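Local coordinates for adenosine monophosphate-protein transferase (Bartonella henselae str. Houston-1, PDB 5NH2) that transfers the AMP moiety of ATP to tyrosine or threonine residues of host target proteins through its Fic domain, as a secreted virulence factor, at residues Tyr11-Pro14 with Asn15-Thr18; Asp198-Pro201 with Met202-Leu205. One frame throughout, in Å; residues are numbered along the deposited sequence.

Contact 1. Residues Tyr11-Pro14 with Asn15-Thr18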
ATOM      1  N   TYR A  11      -1.885 -24.187  -9.664  1.00 48.94           N
ATOM      2  CA  TYR A  11      -0.984 -23.068  -9.346  1.00 48.24           C
ATOM      3  C   TYR A  11       0.170 -23.442  -8.387  1.00 45.79           C
ATOM      4  O   TYR A  11       1.174 -22.720  -8.339  1.00 44.96           O
ATOM      5  CB  TYR A  11      -1.784 -21.919  -8.721  1.00 43.31           C
ATOM      6  CG  TYR A  11      -2.528 -20.982  -9.668  1.00 36.62           C
ATOM      7  CD1 TYR A  11      -1.839 -20.069 -10.449  1.00 27.91           C
ATOM      8  CD2 TYR A  11      -3.934 -20.946  -9.699  1.00 33.02           C
ATOM      9  CE1 TYR A  11      -2.509 -19.177 -11.310  1.00 37.59           C
ATOM     10  CE2 TYR A  11      -4.619 -20.052 -10.566  1.00 34.16           C
ATOM     11  CZ  TYR A  11      -3.902 -19.161 -11.353  1.00 39.15           C
ATOM     12  OH  TYR A  11      -4.553 -18.263 -12.200  1.00 43.74           O
ATOM     13  N   VAL A  12       0.055 -24.539  -7.618  1.00 41.06           N
ATOM     14  CA  VAL A  12       1.031 -24.915  -6.597  1.00 42.65           C
ATOM     15  C   VAL A  12       1.720 -26.234  -6.939  1.00 49.42           C
ATOM     16  O   VAL A  12       1.181 -27.100  -7.643  1.00 53.27           O
ATOM     17  CB  VAL A  12       0.360 -25.024  -5.215  1.00 48.23           C
ATOM     18  CG1 VAL A  12      -0.339 -23.696  -4.855  1.00 39.77           C
ATOM     19  CG2 VAL A  12      -0.629 -26.193  -5.237  1.00 53.53           C
ATOM     20  N   TYR A  13       2.924 -26.400  -6.403  1.00 48.76           N
ATOM     21  CA  TYR A  13       3.613 -27.663  -6.575  1.00 47.86           C
ATOM     22  C   TYR A  13       2.816 -28.768  -5.870  1.00 49.96           C
ATOM     23  O   TYR A  13       2.368 -28.574  -4.732  1.00 45.72           O
ATOM     24  CB  TYR A  13       5.046 -27.604  -6.038  1.00 43.49           C
ATOM     25  CG  TYR A  13       5.938 -26.656  -6.777  1.00 36.96           C
ATOM     26  CD1 TYR A  13       6.371 -25.497  -6.185  1.00 36.32           C
ATOM     27  CD2 TYR A  13       6.341 -26.917  -8.074  1.00 38.78           C
ATOM     28  CE1 TYR A  13       7.210 -24.602  -6.855  1.00 39.28           C
ATOM     29  CE2 TYR A  13       7.144 -26.008  -8.781  1.00 44.33           C
ATOM     30  CZ  TYR A  13       7.593 -24.855  -8.154  1.00 43.26           C
ATOM     31  OH  TYR A  13       8.384 -23.942  -8.822  1.00 42.23           O
ATOM     32  N   PRO A  14       2.609 -29.912  -6.518  1.00 51.23           N
ATOM     33  CA  PRO A  14       1.931 -31.024  -5.839  1.00 56.85           C
ATOM     34  C   PRO A  14       2.523 -31.295  -4.464  1.00 57.81           C
ATOM     35  O   PRO A  14       3.740 -31.207  -4.261  1.00 56.77           O
ATOM     36  CB  PRO A  14       2.162 -32.193  -6.800  1.00 59.76           C
ATOM     37  CG  PRO A  14       2.186 -31.533  -8.137  1.00 54.30           C
ATOM     38  CD  PRO A  14       2.835 -30.193  -7.941  1.00 51.01           C
ATOM     39  N   ASN A  15       1.624 -31.567  -3.508  1.00 57.01           N
ATOM     40  CA  ASN A  15       1.931 -31.848  -2.101  1.00 68.38           C
ATOM     41  C   ASN A  15       2.579 -30.674  -1.378  1.00 68.98           C
ATOM     42  O   ASN A  15       3.242 -30.867  -0.355  1.00 70.34           O
ATOM     43  CB  ASN A  15       2.817 -33.088  -1.955  1.00 76.38           C
ATOM     44  CG  ASN A  15       2.157 -34.321  -2.498  1.00 80.39           C
ATOM     45  OD1 ASN A  15       1.084 -34.714  -2.034  1.00 85.21           O
ATOM     46  ND2 ASN A  15       2.768 -34.926  -3.515  1.00 78.74           N
ATOM     47  N   THR A  16       2.390 -29.452  -1.867  1.00 65.53           N
ATOM     48  CA  THR A  16       2.851 -28.287  -1.143  1.00 58.69           C
ATOM     49  C   THR A  16       1.829 -27.173  -1.253  1.00 53.20           C
ATOM     50  O   THR A  16       0.891 -27.238  -2.046  1.00 55.65           O
ATOM     51  CB  THR A  16       4.182 -27.777  -1.660  1.00 60.61           C
ATOM     52  OG1 THR A  16       4.812 -27.040  -0.601  1.00 72.58           O
ATOM     53  CG2 THR A  16       3.953 -26.854  -2.851  1.00 35.85           C
ATOM     54  N   THR A  17       2.031 -26.153  -0.428  1.00 53.38           N
ATOM     55  CA  THR A  17       1.306 -24.891  -0.462  1.00 58.80           C
ATOM     56  C   THR A  17       2.055 -23.774  -1.221  1.00 60.01           C
ATOM     57  O   THR A  17       1.642 -22.612  -1.164  1.00 59.83           O
ATOM     58  CB  THR A  17       0.978 -24.471   0.974  1.00 61.66           C
ATOM     59  OG1 THR A  17      -0.194 -23.654   0.964  1.00 68.33           O
ATOM     60  CG2 THR A  17       2.132 -23.718   1.605  1.00 59.17           C
ATOM     61  N   THR A  18       3.160 -24.094  -1.901  1.00 54.28           N
ATOM     62  CA  THR A  18       4.017 -23.111  -2.559  1.00 43.05           C
ATOM     63  C   THR A  18       3.632 -22.904  -4.028  1.00 41.82           C
ATOM     64  O   THR A  18       3.535 -23.872  -4.795  1.00 43.33           O
ATOM     65  CB  THR A  18       5.479 -23.558  -2.475  1.00 37.86           C
ATOM     66  OG1 THR A  18       5.819 -23.826  -1.114  1.00 44.45           O
ATOM     67  CG2 THR A  18       6.438 -22.478  -3.043  1.00 34.15           C
TER

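Contact 2. Residues Asp198-Pro201 with Met202-Leu205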
ATOM      1  N   ASP A 198     -19.986   1.347   5.583  1.00 35.03           N
ATOM      2  CA  ASP A 198     -19.587   2.605   6.204  1.00 37.48           C
ATOM      3  C   ASP A 198     -18.317   3.136   5.527  1.00 46.67           C
ATOM      4  O   ASP A 198     -17.243   2.522   5.639  1.00 41.48           O
ATOM      5  CB  ASP A 198     -19.347   2.379   7.683  1.00 37.24           C
ATOM      6  CG  ASP A 198     -18.857   3.627   8.388  1.00 44.35           C
ATOM      7  OD1 ASP A 198     -18.779   4.694   7.746  1.00 41.50           O
ATOM      8  OD2 ASP A 198     -18.604   3.547   9.605  1.00 50.66           O
ATOM      9  N   LEU A 199     -18.436   4.281   4.832  1.00 38.74           N
ATOM     10  CA  LEU A 199     -17.316   4.823   4.066  1.00 37.09           C
ATOM     11  C   LEU A 199     -16.381   5.724   4.873  1.00 44.28           C
ATOM     12  O   LEU A 199     -15.244   5.950   4.432  1.00 38.66           O
ATOM     13  CB  LEU A 199     -17.820   5.641   2.877  1.00 44.73           C
ATOM     14  CG  LEU A 199     -18.392   4.911   1.662  1.00 44.52           C
ATOM     15  CD1 LEU A 199     -18.533   5.923   0.520  1.00 45.41           C
ATOM     16  CD2 LEU A 199     -17.463   3.797   1.286  1.00 36.26           C
ATOM     17  N   GLU A 200     -16.822   6.234   6.034  1.00 45.14           N
ATOM     18  CA  GLU A 200     -16.025   7.225   6.770  1.00 44.06           C
ATOM     19  C   GLU A 200     -14.602   6.786   7.022  1.00 40.02           C
ATOM     20  O   GLU A 200     -13.680   7.515   6.593  1.00 36.67           O
ATOM     21  CB  GLU A 200     -16.711   7.593   8.091  1.00 43.53           C
ATOM     22  CG  GLU A 200     -17.433   8.886   7.985  1.00 64.80           C
ATOM     23  CD  GLU A 200     -18.263   9.157   9.199  1.00 78.83           C
ATOM     24  OE1 GLU A 200     -19.351   9.764   9.062  1.00 81.80           O
ATOM     25  OE2 GLU A 200     -17.820   8.734  10.287  1.00 84.15           O
ATOM     26  N   PRO A 201     -14.310   5.629   7.642  1.00 41.84           N
ATOM     27  CA  PRO A 201     -12.898   5.272   7.883  1.00 33.90           C
ATOM     28  C   PRO A 201     -12.049   5.357   6.626  1.00 32.17           C
ATOM     29  O   PRO A 201     -10.947   5.899   6.690  1.00 35.42           O
ATOM     30  CB  PRO A 201     -12.987   3.846   8.451  1.00 26.62           C
ATOM     31  CG  PRO A 201     -14.349   3.767   9.058  1.00 28.01           C
ATOM     32  CD  PRO A 201     -15.230   4.578   8.148  1.00 28.75           C
ATOM     33  N   MET A 202     -12.555   4.883   5.479  1.00 25.67           N
ATOM     34  CA  MET A 202     -11.809   4.970   4.223  1.00 36.57           C
ATOM     35  C   MET A 202     -11.627   6.417   3.741  1.00 40.54           C
ATOM     36  O   MET A 202     -10.523   6.806   3.320  1.00 33.19           O
ATOM     37  CB  MET A 202     -12.480   4.138   3.136  1.00 26.78           C
ATOM     38  CG  MET A 202     -11.539   3.976   1.913  1.00 27.70           C
ATOM     39  SD  MET A 202     -10.054   2.905   2.144  1.00 31.33           S
ATOM     40  CE  MET A 202     -10.858   1.276   2.114  1.00 25.31           C
ATOM     41  N   GLN A 203     -12.689   7.228   3.796  1.00 26.76           N
ATOM     42  CA  GLN A 203     -12.546   8.654   3.490  1.00 31.42           C
ATOM     43  C   GLN A 203     -11.490   9.340   4.387  1.00 35.39           C
ATOM     44  O   GLN A 203     -10.713  10.180   3.911  1.00 36.60           O
ATOM     45  CB  GLN A 203     -13.923   9.357   3.625  1.00 29.39           C
ATOM     46  CG  GLN A 203     -15.007   8.948   2.593  1.00 30.07           C
ATOM     47  CD  GLN A 203     -16.460   9.195   3.104  1.00 40.36           C
ATOM     48  OE1 GLN A 203     -16.659   9.519   4.271  1.00 42.43           O
ATOM     49  NE2 GLN A 203     -17.463   9.045   2.218  1.00 43.32           N
ATOM     50  N   HIS A 204     -11.454   9.003   5.688  1.00 32.05           N
ATOM     51  CA  HIS A 204     -10.477   9.577   6.622  1.00 33.59           C
ATOM     52  C   HIS A 204      -9.053   9.107   6.293  1.00 39.02           C
ATOM     53  O   HIS A 204      -8.101   9.919   6.261  1.00 35.18           O
ATOM     54  CB  HIS A 204     -10.888   9.207   8.054  1.00 34.90           C
ATOM     55  CG  HIS A 204      -9.979   9.740   9.123  1.00 46.20           C
ATOM     56  ND1 HIS A 204      -9.972   9.239  10.412  1.00 44.46           N
ATOM     57  CD2 HIS A 204      -9.055  10.736   9.105  1.00 47.68           C
ATOM     58  CE1 HIS A 204      -9.076   9.891  11.137  1.00 38.97           C
ATOM     59  NE2 HIS A 204      -8.502  10.801  10.366  1.00 42.21           N
ATOM     60  N   LEU A 205      -8.918   7.810   5.963  1.00 33.22           N
ATOM     61  CA  LEU A 205      -7.673   7.272   5.427  1.00 32.08           C
ATOM     62  C   LEU A 205      -7.162   8.099   4.239  1.00 31.19           C
ATOM     63  O   LEU A 205      -6.024   8.592   4.276  1.00 34.71           O
ATOM     64  CB  LEU A 205      -7.873   5.801   5.029  1.00 35.26           C
ATOM     65  CG  LEU A 205      -6.613   4.964   4.726  1.00 33.29           C
ATOM     66  CD1 LEU A 205      -6.873   3.495   4.994  1.00 32.83           C
ATOM     67  CD2 LEU A 205      -6.165   5.107   3.324  1.00 22.43           C
TER
HETATM   68  O   HOH W   1     -14.318   2.784   5.378  1.00 29.74           O

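Contact 1. Residues Tyr11-Pro14 with Asn15-Thr18
Tyr13 and Thr16 meet round a tight reversal of the chain, where the amide of Thr16 reaches back to Tyr13 (Thr16 N to Tyr13 O, 3.0 Å). This bond is bent, 138° at the hydrogen, and its donor is tilted from the carbonyl plane. The methyl of Thr16 follows the amide: with OG1 anti to the backbone N (chi1 -156°), CG2 is turned inward and lies 3.5 Å from Tyr13 CB, near the plane of the ring at its edge. Further from the bend, Tyr13 N donates to Thr18 O over 3.1 Å, nearly in line with the carbonyl. The same oxygen takes a CA-H...O contact from Val12 CA at 3.3 Å, so two donors share it. Val12 points its CB toward the returning arm of the loop, and its CG2 rests 3.7 Å from Thr16 O. Asn21 N binds the hydroxyl of Tyr13, and Lys26 O that of Thr18, whose side chain packs on Leu28 and Phe31 of helix 28-46. Pro14 and Asn15 occupy the corner; Asn15 has positive phi (63°), as its position requires in the type II beta turn that Tyr13-Thr16 forms.

Contact 2. Residues Asp198-Pro201 with Met202-Leu205
Gln203 folds its side chain back along the first turn of its helix, lying between Leu199 and Glu200. Its CG stands anti to the carbonyl carbon (chi1 -67°) and the chain then runs extended, which carries the amide group toward the start of the helix. There NE2 lies 3.5 Å from Leu199 CB and also approaches CD1, while OE1 passes 3.8 Å from Glu200 CG; the Gln203 amide and Glu200 carboxylate planes are 33° apart. The backbone beneath is bonded from Gln203 N to Leu199 O at 2.9 Å, and the next two i to i+4 bonds run from His204 N to Glu200 O and from Leu205 N to Pro201 O. This is a capped helix N-terminus: Asp198 OD1 accepts from Glu200 N at 3.0 Å, met from above the carboxylate plane. A water joins Asp198 O to Met202 N, accepting from the latter at 2.7 Å. Pro201, which has no N-H to give, fits in the first turn and rests on Ala192 of helix 183-196. Met202 curls its thioether end among Phe144, Asn145 and Met186. His204, its CG anti to the backbone N, extends away from the turn to bond Val239 O through NE2.

Contact 1 precedes contact 2 along the chain, and the two lie on opposite sides of its centre, their own centres about 38 Å apart and their nearest atoms about 25 Å. They share no helix or strand. Residues 11-18 form a loop ahead of helix 28-46, and Tyr11 lies beside Phe85, a probable ATP-binding residue. Residues 198-205 lie within the Fido domain at the start of helix 200-208, packed on helices 133-150 and 183-196; through His204 they also meet Val239, in edge strand 237-239 of the five-stranded mixed sheet, and Lys241 just after it. Contact 1 thus belongs to the N-terminal loop whose Tyr11 reaches the probable nucleotide site, while contact 2 lies where the helical Fic part meets the C-terminal sheet.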